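Local atomic coordinates of DNA polymerase III subunit beta (Helicobacter pylori 26695, PDB entry 4S3I), a protein that encircles DNA as a sliding clamp, tethering DNA polymerases and other proteins to it and so making replication processive. Residues M3-S8 with Q62-E67; R179-Q184 with A365-L370; K281-K286 with E315-L320. All coordinates share one frame; numbering follows the deposited sequence.

In the fold
The three contacts are antiparallel strand pairings in different sheets of the sliding clamp; contact 1 closes before the other two open. Contact 1 pairs the edge strand 63-66 with strand 4-7 in the N-terminal domain. Contact 2 joins strand 179-185 of the central domain to strand 368-371, making one continuous sheet across the boundary with the C-terminal domain. Contact 3, within that last domain, pairs strand 279-284 with edge strand 318-323 and is nested in the loop that contact 2 closes. The centres of contacts 1 and 3 lie about 69 Å apart, those of contacts 2 and 3 about 24 Å; the chain thus forms a long arc, consistent with its part in a two-chain ring.

Contact 1. Residues M3-S8 with Q62-E67; sequences MKISVS and QSSDKE
K4, I5 and S6 pair with residues 63-66 as antiparallel strands at the edge of the N-terminal domain's five-stranded sheet, a pairing broken by two classic beta bulges. In the first, D65 and K66 both face K4, whose carbonyl oxygen takes two N-H groups: K4 O lies 2.9 Å from D65 N, and K66 N reaches the same oxygen in the carbonyl plane, on a lone pair. In the second, Q62 and S63 face S6, and S6 O accepts from Q62 N at 2.8 Å and only weakly from S63 N. At the same bulge S6 N donates to S63 O, standing 44° above its carbonyl plane.

I5 has a branched side chain that suits a buried strand position. Its CG2 methyl makes van der Waals contact with the S64 hydroxyl, and beyond the pair I5 packs on apolar L91 and V39. V7, likewise buried, directs its side chain away from the edge strand.

Polar side chains occupy the opposite, more open face. K4 runs out anti to its backbone nitrogen (chi1 174°) and bends at its last torsion, which brings NZ to D65 OD2 in a salt bridge; the modelled 2.4 Å is shorter than expected, so its exact length is doubtful. Small serines bring their hydroxyls together here: S6 OG and S63 OG share a hydrogen bond of 3.0 Å.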
ATOM      1  N   MET A   3     -28.466 -27.692  -4.075  1.00 36.43           N
ATOM      2  CA  MET A   3     -28.687 -26.253  -3.946  1.00 34.88           C
ATOM      3  C   MET A   3     -28.891 -25.597  -5.301  1.00 38.65           C
ATOM      4  O   MET A   3     -28.212 -25.939  -6.266  1.00 34.71           O
ATOM      5  CB  MET A   3     -27.476 -25.581  -3.299  1.00 42.32           C
ATOM      6  CG  MET A   3     -27.306 -25.805  -1.814  1.00 42.20           C
ATOM      7  SD  MET A   3     -25.923 -24.812  -1.185  1.00 49.99           S
ATOM      8  CE  MET A   3     -25.942 -23.447  -2.360  1.00 52.26           C
ATOM      9  N   LYS A   4     -29.801 -24.633  -5.373  1.00 35.87           N
ATOM     10  CA  LYS A   4     -29.951 -23.841  -6.595  1.00 35.62           C
ATOM     11  C   LYS A   4     -30.645 -22.516  -6.273  1.00 35.03           C
ATOM     12  O   LYS A   4     -31.802 -22.496  -5.816  1.00 37.44           O
ATOM     13  CB  LYS A   4     -30.733 -24.633  -7.649  1.00 39.09           C
ATOM     14  CG  LYS A   4     -31.069 -23.844  -8.906  1.00 44.34           C
ATOM     15  CD  LYS A   4     -31.356 -24.786 -10.071  1.00 49.15           C
ATOM     16  CE  LYS A   4     -31.765 -24.026 -11.329  1.00 63.54           C
ATOM     17  NZ  LYS A   4     -33.155 -23.504 -11.226  1.00 73.13           N
ATOM     18  N   ILE A   5     -29.921 -21.419  -6.469  1.00 34.35           N
ATOM     19  CA  ILE A   5     -30.412 -20.086  -6.160  1.00 34.32           C
ATOM     20  C   ILE A   5     -29.816 -19.066  -7.129  1.00 34.07           C
ATOM     21  O   ILE A   5     -28.883 -19.373  -7.879  1.00 33.83           O
ATOM     22  CB  ILE A   5     -29.994 -19.668  -4.752  1.00 33.91           C
ATOM     23  CG1 ILE A   5     -28.474 -19.734  -4.608  1.00 38.90           C
ATOM     24  CG2 ILE A   5     -30.650 -20.540  -3.673  1.00 34.26           C
ATOM     25  CD1 ILE A   5     -27.951 -19.091  -3.341  1.00 32.95           C
ATOM     26  N   SER A   6     -30.331 -17.840  -7.092  1.00 34.18           N
ATOM     27  CA  SER A   6     -29.660 -16.729  -7.743  1.00 37.01           C
ATOM     28  C   SER A   6     -29.512 -15.652  -6.697  1.00 35.04           C
ATOM     29  O   SER A   6     -30.380 -15.511  -5.821  1.00 36.80           O
ATOM     30  CB  SER A   6     -30.448 -16.204  -8.944  1.00 47.05           C
ATOM     31  OG  SER A   6     -31.576 -15.455  -8.532  1.00 52.36           O
ATOM     32  N   VAL A   7     -28.406 -14.914  -6.757  1.00 33.07           N
ATOM     33  CA  VAL A   7     -28.155 -13.841  -5.808  1.00 32.72           C
ATOM     34  C   VAL A   7     -27.637 -12.598  -6.508  1.00 33.70           C
ATOM     35  O   VAL A   7     -27.233 -12.642  -7.676  1.00 35.40           O
ATOM     36  CB  VAL A   7     -27.139 -14.254  -4.715  1.00 37.21           C
ATOM     37  CG1 VAL A   7     -27.656 -15.451  -3.917  1.00 32.27           C
ATOM     38  CG2 VAL A   7     -25.792 -14.581  -5.345  1.00 31.70           C
ATOM     39  N   SER A   8     -27.646 -11.491  -5.778  1.00 32.48           N
ATOM     40  CA  SER A   8     -27.085 -10.250  -6.268  1.00 33.17           C
ATOM     41  C   SER A   8     -25.560 -10.317  -6.187  1.00 35.44           C
ATOM     42  O   SER A   8     -25.001 -10.691  -5.155  1.00 37.90           O
ATOM     43  CB  SER A   8     -27.605  -9.079  -5.433  1.00 35.21           C
ATOM     44  OG  SER A   8     -26.987  -7.864  -5.812  1.00 44.61           O
ATOM     45  N   GLN A  62     -32.254 -13.809  -4.606  1.00 40.17           N
ATOM     46  CA  GLN A  62     -33.139 -13.230  -5.609  1.00 43.16           C
ATOM     47  C   GLN A  62     -34.171 -14.252  -6.045  1.00 45.16           C
ATOM     48  O   GLN A  62     -35.316 -13.912  -6.345  1.00 50.68           O
ATOM     49  CB  GLN A  62     -32.341 -12.754  -6.818  1.00 47.14           C
ATOM     50  CG  GLN A  62     -31.449 -11.581  -6.494  1.00 51.08           C
ATOM     51  CD  GLN A  62     -32.223 -10.448  -5.847  1.00 58.09           C
ATOM     52  OE1 GLN A  62     -31.947 -10.056  -4.710  1.00 55.62           O
ATOM     53  NE2 GLN A  62     -33.205  -9.917  -6.570  1.00 59.67           N
ATOM     54  N   SER A  63     -33.748 -15.510  -6.093  1.00 41.24           N
ATOM     55  CA  SER A  63     -34.667 -16.610  -6.320  1.00 43.63           C
ATOM     56  C   SER A  63     -34.100 -17.839  -5.638  1.00 48.83           C
ATOM     57  O   SER A  63     -32.911 -17.885  -5.301  1.00 50.40           O
ATOM     58  CB  SER A  63     -34.915 -16.862  -7.814  1.00 47.68           C
ATOM     59  OG  SER A  63     -33.818 -17.500  -8.441  1.00 52.04           O
ATOM     60  N   SER A  64     -34.963 -18.823  -5.420  1.00 38.46           N
ATOM     61  CA  SER A  64     -34.580 -20.038  -4.718  1.00 41.25           C
ATOM     62  C   SER A  64     -35.398 -21.195  -5.274  1.00 46.53           C
ATOM     63  O   SER A  64     -36.627 -21.199  -5.177  1.00 50.87           O
ATOM     64  CB  SER A  64     -34.814 -19.875  -3.211  1.00 44.14           C
ATOM     65  OG  SER A  64     -34.403 -21.026  -2.502  1.00 52.80           O
ATOM     66  N   ASP A  65     -34.717 -22.171  -5.864  1.00 47.77           N
ATOM     67  CA  ASP A  65     -35.396 -23.307  -6.481  1.00 48.77           C
ATOM     68  C   ASP A  65     -35.176 -24.569  -5.670  1.00 46.90           C
ATOM     69  O   ASP A  65     -35.990 -25.498  -5.694  1.00 47.69           O
ATOM     70  CB  ASP A  65     -34.874 -23.538  -7.907  1.00 56.62           C
ATOM     71  CG  ASP A  65     -34.978 -22.305  -8.780  1.00 65.74           C
ATOM     72  OD1 ASP A  65     -35.037 -21.190  -8.226  1.00 69.51           O
ATOM     73  OD2 ASP A  65     -34.989 -22.461 -10.021  1.00 72.81           O
ATOM     74  N   LYS A  66     -34.060 -24.602  -4.953  1.00 36.86           N
ATOM     75  CA  LYS A  66     -33.654 -25.814  -4.249  1.00 39.68           C
ATOM     76  C   LYS A  66     -32.809 -25.473  -3.027  1.00 39.35           C
ATOM     77  O   LYS A  66     -31.787 -24.785  -3.138  1.00 36.45           O
ATOM     78  CB  LYS A  66     -32.885 -26.749  -5.189  1.00 47.80           C
ATOM     79  CG  LYS A  66     -31.993 -27.762  -4.482  1.00 57.63           C
ATOM     80  CD  LYS A  66     -32.799 -28.825  -3.769  1.00 64.11           C
ATOM     81  CE  LYS A  66     -33.479 -29.749  -4.763  1.00 70.41           C
ATOM     82  NZ  LYS A  66     -34.086 -30.937  -4.097  1.00 73.97           N
ATOM     83  N   GLU A  67     -33.251 -25.949  -1.865  1.00 36.81           N
ATOM     84  CA  GLU A  67     -32.562 -25.707  -0.602  1.00 39.75           C
ATOM     85  C   GLU A  67     -31.563 -26.825  -0.284  1.00 43.14           C
ATOM     86  O   GLU A  67     -31.780 -27.986  -0.641  1.00 36.89           O
ATOM     87  CB  GLU A  67     -33.585 -25.582   0.532  1.00 39.78           C
ATOM     88  CG  GLU A  67     -34.538 -24.407   0.379  1.00 39.38           C
ATOM     89  CD  GLU A  67     -35.566 -24.348   1.494  1.00 49.25           C
ATOM     90  OE1 GLU A  67     -35.766 -25.380   2.167  1.00 49.95           O
ATOM     91  OE2 GLU A  67     -36.169 -23.273   1.695  1.00 49.72           O
TER

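Contact 2. Residues R179-Q184 with A365-L370; sequences RLSYTQ and AKISTL
Y182 lays its ring against S368 in the antiparallel sheet that runs from the central into the C-terminal domain of the clamp. The two residues form a hydrogen-bonded pair, yet the tyrosine ring folds over its neighbour. Its CG sits between the backbone nitrogen and the carbonyl carbon (chi1 65°), and this torsion brings one ring face over the S368 CB methylene in a CH-pi contact, CB lying 4.0 Å from the ring centroid and 28° off the normal. A small serine lets the ring come this close, while its hydroxyl is bonded to Q353 of the next strand. The ring also meets that of Y247, with their planes about 30° apart.

The opposite face carries S181 and T369, a non-hydrogen-bonded pair. Their hydroxyls meet directly, S181 OG to T369 OG1 at 2.8 Å, which gives both oxygens a partner in a buried place. Beside them I367 sends its CG2 methyl to S181 CB, while its CD1 methyl comes to 3.7 Å from T183 CB; K142 and I143 of helix 135-143 cover this isoleucine.

The backbones of L180 and L370 bond in both directions, and those of Y182 and S368 do likewise. R179, at the end of the pairing, turns its guanidinium away to salt bridges with E329 and D176.

Beyond the regular pairing, T183 takes over with its side chain. T183 OG1 donates to K366 O at 2.8 Å from well above the carbonyl plane, and a water donates to the same hydroxyl oxygen while accepting from K366 N at 2.8 Å.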
ATOM      1  N   ARG A 179       2.669   1.023  28.966  1.00 39.11           N
ATOM      2  CA  ARG A 179       1.564   1.965  28.942  1.00 35.06           C
ATOM      3  C   ARG A 179       0.265   1.201  29.099  1.00 34.70           C
ATOM      4  O   ARG A 179       0.205  -0.018  28.881  1.00 32.76           O
ATOM      5  CB  ARG A 179       1.558   2.747  27.635  1.00 37.17           C
ATOM      6  CG  ARG A 179       1.778   1.855  26.437  1.00 41.98           C
ATOM      7  CD  ARG A 179       1.712   2.605  25.145  1.00 38.18           C
ATOM      8  NE  ARG A 179       2.032   1.731  24.017  1.00 27.80           N
ATOM      9  CZ  ARG A 179       1.807   2.054  22.752  1.00 29.20           C
ATOM     10  NH1 ARG A 179       1.269   3.228  22.467  1.00 26.83           N
ATOM     11  NH2 ARG A 179       2.125   1.209  21.779  1.00 29.40           N
ATOM     12  N   LEU A 180      -0.772   1.924  29.488  1.00 31.13           N
ATOM     13  CA  LEU A 180      -2.046   1.316  29.817  1.00 34.39           C
ATOM     14  C   LEU A 180      -3.094   2.326  29.418  1.00 35.62           C
ATOM     15  O   LEU A 180      -3.009   3.499  29.803  1.00 31.26           O
ATOM     16  CB  LEU A 180      -2.102   1.025  31.317  1.00 39.46           C
ATOM     17  CG  LEU A 180      -3.391   0.450  31.897  1.00 46.05           C
ATOM     18  CD1 LEU A 180      -3.063  -0.643  32.897  1.00 50.41           C
ATOM     19  CD2 LEU A 180      -4.188   1.553  32.561  1.00 44.41           C
ATOM     20  N   SER A 181      -4.051   1.889  28.605  1.00 28.09           N
ATOM     21  CA  SER A 181      -5.132   2.766  28.180  1.00 27.61           C
ATOM     22  C   SER A 181      -6.425   2.166  28.665  1.00 34.92           C
ATOM     23  O   SER A 181      -6.618   0.938  28.616  1.00 28.32           O
ATOM     24  CB  SER A 181      -5.165   2.933  26.664  1.00 27.07           C
ATOM     25  OG  SER A 181      -4.062   3.693  26.226  1.00 31.84           O
ATOM     26  N   TYR A 182      -7.313   3.027  29.145  1.00 27.91           N
ATOM     27  CA  TYR A 182      -8.562   2.557  29.723  1.00 28.35           C
ATOM     28  C   TYR A 182      -9.691   3.528  29.471  1.00 35.23           C
ATOM     29  O   TYR A 182      -9.465   4.700  29.145  1.00 27.68           O
ATOM     30  CB  TYR A 182      -8.410   2.329  31.227  1.00 29.03           C
ATOM     31  CG  TYR A 182      -8.146   3.601  32.011  1.00 36.51           C
ATOM     32  CD1 TYR A 182      -6.848   4.040  32.233  1.00 38.30           C
ATOM     33  CD2 TYR A 182      -9.195   4.355  32.536  1.00 39.97           C
ATOM     34  CE1 TYR A 182      -6.592   5.195  32.949  1.00 38.86           C
ATOM     35  CE2 TYR A 182      -8.950   5.513  33.250  1.00 43.30           C
ATOM     36  CZ  TYR A 182      -7.644   5.927  33.450  1.00 43.98           C
ATOM     37  OH  TYR A 182      -7.381   7.074  34.162  1.00 50.19           O
ATOM     38  N   THR A 183     -10.912   3.036  29.629  1.00 28.47           N
ATOM     39  CA  THR A 183     -12.064   3.910  29.621  1.00 28.47           C
ATOM     40  C   THR A 183     -13.126   3.267  30.466  1.00 29.20           C
ATOM     41  O   THR A 183     -13.160   2.035  30.635  1.00 29.59           O
ATOM     42  CB  THR A 183     -12.593   4.183  28.208  1.00 28.01           C
ATOM     43  OG1 THR A 183     -13.612   5.191  28.262  1.00 29.29           O
ATOM     44  CG2 THR A 183     -13.173   2.912  27.583  1.00 28.17           C
ATOM     45  N   GLN A 184     -13.981   4.102  31.027  1.00 29.47           N
ATOM     46  CA  GLN A 184     -15.092   3.600  31.801  1.00 35.69           C
ATOM     47  C   GLN A 184     -16.366   4.072  31.111  1.00 37.71           C
ATOM     48  O   GLN A 184     -16.580   5.277  30.936  1.00 35.19           O
ATOM     49  CB  GLN A 184     -14.997   4.081  33.253  1.00 44.14           C
ATOM     50  CG  GLN A 184     -15.796   3.232  34.237  1.00 62.14           C
ATOM     51  CD  GLN A 184     -15.232   3.281  35.651  1.00 73.54           C
ATOM     52  OE1 GLN A 184     -14.275   2.573  35.977  1.00 76.15           O
ATOM     53  NE2 GLN A 184     -15.823   4.122  36.496  1.00 75.59           N
ATOM     54  N   ALA A 365     -16.295   7.069  23.478  1.00 30.87           N
ATOM     55  CA  ALA A 365     -15.535   6.659  24.646  1.00 28.37           C
ATOM     56  C   ALA A 365     -14.455   7.712  24.886  1.00 28.21           C
ATOM     57  O   ALA A 365     -13.879   8.223  23.924  1.00 28.57           O
ATOM     58  CB  ALA A 365     -14.898   5.314  24.412  1.00 27.83           C
ATOM     59  N   LYS A 366     -14.152   8.014  26.147  1.00 27.29           N
ATOM     60  CA  LYS A 366     -12.995   8.863  26.446  1.00 26.97           C
ATOM     61  C   LYS A 366     -11.885   8.036  27.065  1.00 26.92           C
ATOM     62  O   LYS A 366     -12.010   7.532  28.179  1.00 28.83           O
ATOM     63  CB  LYS A 366     -13.375  10.028  27.357  1.00 27.25           C
ATOM     64  CG  LYS A 366     -14.541  10.854  26.837  1.00 27.47           C
ATOM     65  CD  LYS A 366     -14.703  12.123  27.656  1.00 27.73           C
ATOM     66  CE  LYS A 366     -15.942  12.896  27.235  1.00 28.12           C
ATOM     67  NZ  LYS A 366     -16.130  14.060  28.160  1.00 29.23           N
ATOM     68  N   ILE A 367     -10.799   7.903  26.318  1.00 26.51           N
ATOM     69  CA  ILE A 367      -9.692   7.037  26.690  1.00 26.52           C
ATOM     70  C   ILE A 367      -8.621   7.875  27.386  1.00 28.38           C
ATOM     71  O   ILE A 367      -8.332   8.994  26.958  1.00 26.15           O
ATOM     72  CB  ILE A 367      -9.072   6.354  25.430  1.00 28.47           C
ATOM     73  CG1 ILE A 367      -9.830   5.071  25.065  1.00 28.76           C
ATOM     74  CG2 ILE A 367      -7.615   5.977  25.670  1.00 26.18           C
ATOM     75  CD1 ILE A 367     -11.322   5.216  24.926  1.00 26.58           C
ATOM     76  N   SER A 368      -8.052   7.335  28.460  1.00 26.91           N
ATOM     77  CA  SER A 368      -6.941   7.959  29.164  1.00 26.77           C
ATOM     78  C   SER A 368      -5.783   7.003  29.025  1.00 31.14           C
ATOM     79  O   SER A 368      -5.992   5.786  29.018  1.00 27.11           O
ATOM     80  CB  SER A 368      -7.286   8.139  30.655  1.00 27.26           C
ATOM     81  OG  SER A 368      -8.414   8.973  30.816  1.00 29.40           O
ATOM     82  N   THR A 369      -4.567   7.529  28.909  1.00 26.67           N
ATOM     83  CA  THR A 369      -3.400   6.666  28.827  1.00 26.86           C
ATOM     84  C   THR A 369      -2.383   6.995  29.917  1.00 27.19           C
ATOM     85  O   THR A 369      -1.991   8.161  30.101  1.00 27.66           O
ATOM     86  CB  THR A 369      -2.714   6.751  27.451  1.00 26.48           C
ATOM     87  OG1 THR A 369      -3.652   6.444  26.407  1.00 26.67           O
ATOM     88  CG2 THR A 369      -1.543   5.769  27.389  1.00 26.80           C
ATOM     89  N   LEU A 370      -1.961   5.965  30.638  1.00 27.74           N
ATOM     90  CA  LEU A 370      -0.928   6.102  31.655  1.00 28.18           C
ATOM     91  C   LEU A 370       0.378   5.551  31.085  1.00 32.99           C
ATOM     92  O   LEU A 370       0.399   4.440  30.555  1.00 28.50           O
ATOM     93  CB  LEU A 370      -1.328   5.337  32.919  1.00 28.88           C
ATOM     94  CG  LEU A 370      -0.285   5.386  34.038  1.00 33.33           C
ATOM     95  CD1 LEU A 370      -0.328   6.733  34.757  1.00 33.30           C
ATOM     96  CD2 LEU A 370      -0.454   4.233  35.023  1.00 38.61           C
TER
HETATM   97  O   HOH W   1     -15.721   7.151  28.316  1.00 33.02           O

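Contact 3. Residues K281-K286 with E315-L320; sequences KLTLEK and EKAFHL
T283 and H319 share a side-chain hydrogen bond, OG1 to ND1 at 3.1 Å, with the hydroxyl at the edge of the imidazole near its plane. The two side chains run alongside each other in the same direction. In T283 the hydroxyl is anti to the carbonyl carbon (chi1 -60°), placing OG1 by ND1 while the CG2 methyl touches H319 CE1 at 3.5 Å. The long, fully extended K281 chain slants across toward the imidazole until its CE is 3.7 Å from H319 ND1; a nearby ammonium would tend to disfavour a protonated imidazole.

The backbones carry four well-directed bonds, two each way. L284 N reaches F318 O at 2.7 Å, and L282 N reaches L320 O at 2.8 Å.

On the other face apolar L282, L284 and L320 are buried, the first two against L341, and F318 lies at the margin, against C343. L284 CB meets F318 CB at 4.2 Å. At the end of the pairing A317 CB touches E285 CG at 3.9 Å.

The alternation is that of amphipathic strands with one face on a core; strand 318-323 is an outermost strand of the four-stranded antiparallel sheet in the C-terminal domain of the beta clamp.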
ATOM      1  N   LYS A 281      12.923  14.800  25.056  1.00 28.98           N
ATOM      2  CA  LYS A 281      12.887  15.562  26.299  1.00 31.04           C
ATOM      3  C   LYS A 281      11.899  16.723  26.179  1.00 28.35           C
ATOM      4  O   LYS A 281      12.098  17.648  25.367  1.00 28.26           O
ATOM      5  CB  LYS A 281      14.281  16.091  26.632  1.00 38.22           C
ATOM      6  CG  LYS A 281      14.352  16.935  27.896  1.00 43.68           C
ATOM      7  CD  LYS A 281      15.793  17.389  28.124  1.00 47.50           C
ATOM      8  CE  LYS A 281      15.904  18.350  29.292  1.00 54.24           C
ATOM      9  NZ  LYS A 281      17.312  18.829  29.449  1.00 59.32           N
ATOM     10  N   LEU A 282      10.829  16.666  26.968  1.00 27.93           N
ATOM     11  CA  LEU A 282       9.816  17.722  27.003  1.00 30.10           C
ATOM     12  C   LEU A 282      10.105  18.676  28.162  1.00 32.38           C
ATOM     13  O   LEU A 282      10.264  18.246  29.306  1.00 33.10           O
ATOM     14  CB  LEU A 282       8.425  17.112  27.197  1.00 27.03           C
ATOM     15  CG  LEU A 282       7.281  18.080  27.523  1.00 33.03           C
ATOM     16  CD1 LEU A 282       7.019  18.994  26.329  1.00 30.59           C
ATOM     17  CD2 LEU A 282       5.989  17.341  27.933  1.00 26.60           C
ATOM     18  N   THR A 283      10.173  19.967  27.872  1.00 27.49           N
ATOM     19  CA  THR A 283      10.397  20.942  28.931  1.00 31.38           C
ATOM     20  C   THR A 283       9.224  21.888  29.003  1.00 32.48           C
ATOM     21  O   THR A 283       8.958  22.625  28.055  1.00 32.38           O
ATOM     22  CB  THR A 283      11.661  21.777  28.705  1.00 36.22           C
ATOM     23  OG1 THR A 283      12.816  20.925  28.656  1.00 35.90           O
ATOM     24  CG2 THR A 283      11.815  22.793  29.842  1.00 37.90           C
ATOM     25  N   LEU A 284       8.522  21.872  30.132  1.00 28.35           N
ATOM     26  CA  LEU A 284       7.388  22.770  30.319  1.00 34.47           C
ATOM     27  C   LEU A 284       7.785  23.992  31.151  1.00 35.65           C
ATOM     28  O   LEU A 284       8.371  23.855  32.232  1.00 33.27           O
ATOM     29  CB  LEU A 284       6.228  22.028  30.972  1.00 35.70           C
ATOM     30  CG  LEU A 284       5.598  20.976  30.066  1.00 37.13           C
ATOM     31  CD1 LEU A 284       4.544  20.206  30.819  1.00 35.90           C
ATOM     32  CD2 LEU A 284       4.985  21.656  28.850  1.00 38.81           C
ATOM     33  N   GLU A 285       7.482  25.176  30.622  1.00 34.72           N
ATOM     34  CA  GLU A 285       7.670  26.439  31.334  1.00 38.21           C
ATOM     35  C   GLU A 285       6.332  27.126  31.382  1.00 40.84           C
ATOM     36  O   GLU A 285       5.353  26.609  30.832  1.00 34.04           O
ATOM     37  CB  GLU A 285       8.681  27.337  30.615  1.00 32.57           C
ATOM     38  CG  GLU A 285      10.127  27.006  30.911  1.00 48.34           C
ATOM     39  CD  GLU A 285      11.101  27.746  29.992  1.00 65.09           C
ATOM     40  OE1 GLU A 285      10.643  28.566  29.159  1.00 67.52           O
ATOM     41  OE2 GLU A 285      12.322  27.496  30.102  1.00 68.74           O
ATOM     42  N   LYS A 286       6.281  28.303  32.003  1.00 35.26           N
ATOM     43  CA  LYS A 286       4.990  28.949  32.208  1.00 39.16           C
ATOM     44  C   LYS A 286       4.269  29.261  30.900  1.00 28.98           C
ATOM     45  O   LYS A 286       3.062  29.039  30.777  1.00 32.00           O
ATOM     46  CB  LYS A 286       5.112  30.208  33.067  1.00 49.77           C
ATOM     47  CG  LYS A 286       3.756  30.850  33.334  1.00 59.24           C
ATOM     48  CD  LYS A 286       3.835  32.038  34.277  1.00 67.36           C
ATOM     49  CE  LYS A 286       2.601  32.914  34.121  1.00 70.87           C
ATOM     50  NZ  LYS A 286       2.422  33.347  32.703  1.00 70.39           N
ATOM     51  N   GLU A 315       6.380  27.306  38.441  1.00 65.27           N
ATOM     52  CA  GLU A 315       7.236  28.363  38.966  1.00 78.64           C
ATOM     53  C   GLU A 315       8.687  28.138  38.561  1.00 76.95           C
ATOM     54  O   GLU A 315       9.566  28.930  38.894  1.00 81.08           O
ATOM     55  CB  GLU A 315       7.105  28.473  40.489  1.00 91.49           C
ATOM     56  CG  GLU A 315       6.544  29.811  40.964  1.00104.93           C
ATOM     57  CD  GLU A 315       7.416  30.997  40.566  1.00115.58           C
ATOM     58  OE1 GLU A 315       7.064  31.700  39.593  1.00116.68           O
ATOM     59  OE2 GLU A 315       8.452  31.228  41.232  1.00119.15           O
ATOM     60  N   LYS A 316       8.919  27.052  37.833  1.00 76.50           N
ATOM     61  CA  LYS A 316      10.249  26.670  37.372  1.00 78.50           C
ATOM     62  C   LYS A 316      10.092  25.489  36.421  1.00 75.90           C
ATOM     63  O   LYS A 316       9.242  24.625  36.640  1.00 79.86           O
ATOM     64  CB  LYS A 316      11.135  26.270  38.551  1.00 81.18           C
ATOM     65  CG  LYS A 316      10.572  25.118  39.375  1.00 84.83           C
ATOM     66  CD  LYS A 316      11.457  24.790  40.567  1.00 88.06           C
ATOM     67  CE  LYS A 316      10.944  23.573  41.327  1.00 87.85           C
ATOM     68  NZ  LYS A 316      11.185  22.304  40.588  1.00 87.44           N
ATOM     69  N   ALA A 317      10.919  25.450  35.379  1.00 63.98           N
ATOM     70  CA  ALA A 317      10.790  24.460  34.301  1.00 56.66           C
ATOM     71  C   ALA A 317      10.585  23.009  34.773  1.00 49.74           C
ATOM     72  O   ALA A 317      11.273  22.533  35.678  1.00 48.52           O
ATOM     73  CB  ALA A 317      11.981  24.556  33.347  1.00 50.10           C
ATOM     74  N   PHE A 318       9.620  22.328  34.160  1.00 39.49           N
ATOM     75  CA  PHE A 318       9.373  20.915  34.430  1.00 35.62           C
ATOM     76  C   PHE A 318       9.937  20.107  33.258  1.00 33.43           C
ATOM     77  O   PHE A 318       9.602  20.368  32.097  1.00 39.12           O
ATOM     78  CB  PHE A 318       7.870  20.676  34.600  1.00 36.23           C
ATOM     79  CG  PHE A 318       7.497  19.242  34.909  1.00 44.39           C
ATOM     80  CD1 PHE A 318       7.649  18.726  36.194  1.00 55.48           C
ATOM     81  CD2 PHE A 318       6.956  18.427  33.921  1.00 41.35           C
ATOM     82  CE1 PHE A 318       7.294  17.407  36.487  1.00 61.72           C
ATOM     83  CE2 PHE A 318       6.596  17.103  34.202  1.00 49.38           C
ATOM     84  CZ  PHE A 318       6.768  16.594  35.485  1.00 57.04           C
ATOM     85  N   HIS A 319      10.807  19.147  33.554  1.00 32.03           N
ATOM     86  CA  HIS A 319      11.423  18.335  32.510  1.00 38.12           C
ATOM     87  C   HIS A 319      10.885  16.908  32.541  1.00 41.63           C
ATOM     88  O   HIS A 319      10.861  16.272  33.599  1.00 46.35           O
ATOM     89  CB  HIS A 319      12.940  18.317  32.674  1.00 42.89           C
ATOM     90  CG  HIS A 319      13.562  19.679  32.695  1.00 53.51           C
ATOM     91  ND1 HIS A 319      13.824  20.397  31.543  1.00 58.55           N
ATOM     92  CD2 HIS A 319      13.983  20.452  33.721  1.00 56.03           C
ATOM     93  CE1 HIS A 319      14.374  21.554  31.866  1.00 57.01           C
ATOM     94  NE2 HIS A 319      14.482  21.613  33.180  1.00 57.60           N
ATOM     95  N   LEU A 320      10.462  16.404  31.381  1.00 34.08           N
ATOM     96  CA  LEU A 320       9.888  15.050  31.284  1.00 32.79           C
ATOM     97  C   LEU A 320      10.422  14.282  30.063  1.00 28.62           C
ATOM     98  O   LEU A 320      10.308  14.758  28.930  1.00 29.02           O
ATOM     99  CB  LEU A 320       8.361  15.132  31.223  1.00 27.95           C
ATOM    100  CG  LEU A 320       7.604  13.807  31.205  1.00 31.14           C
ATOM    101  CD1 LEU A 320       7.739  13.098  32.551  1.00 35.09           C
ATOM    102  CD2 LEU A 320       6.137  14.039  30.849  1.00 27.39           C
TER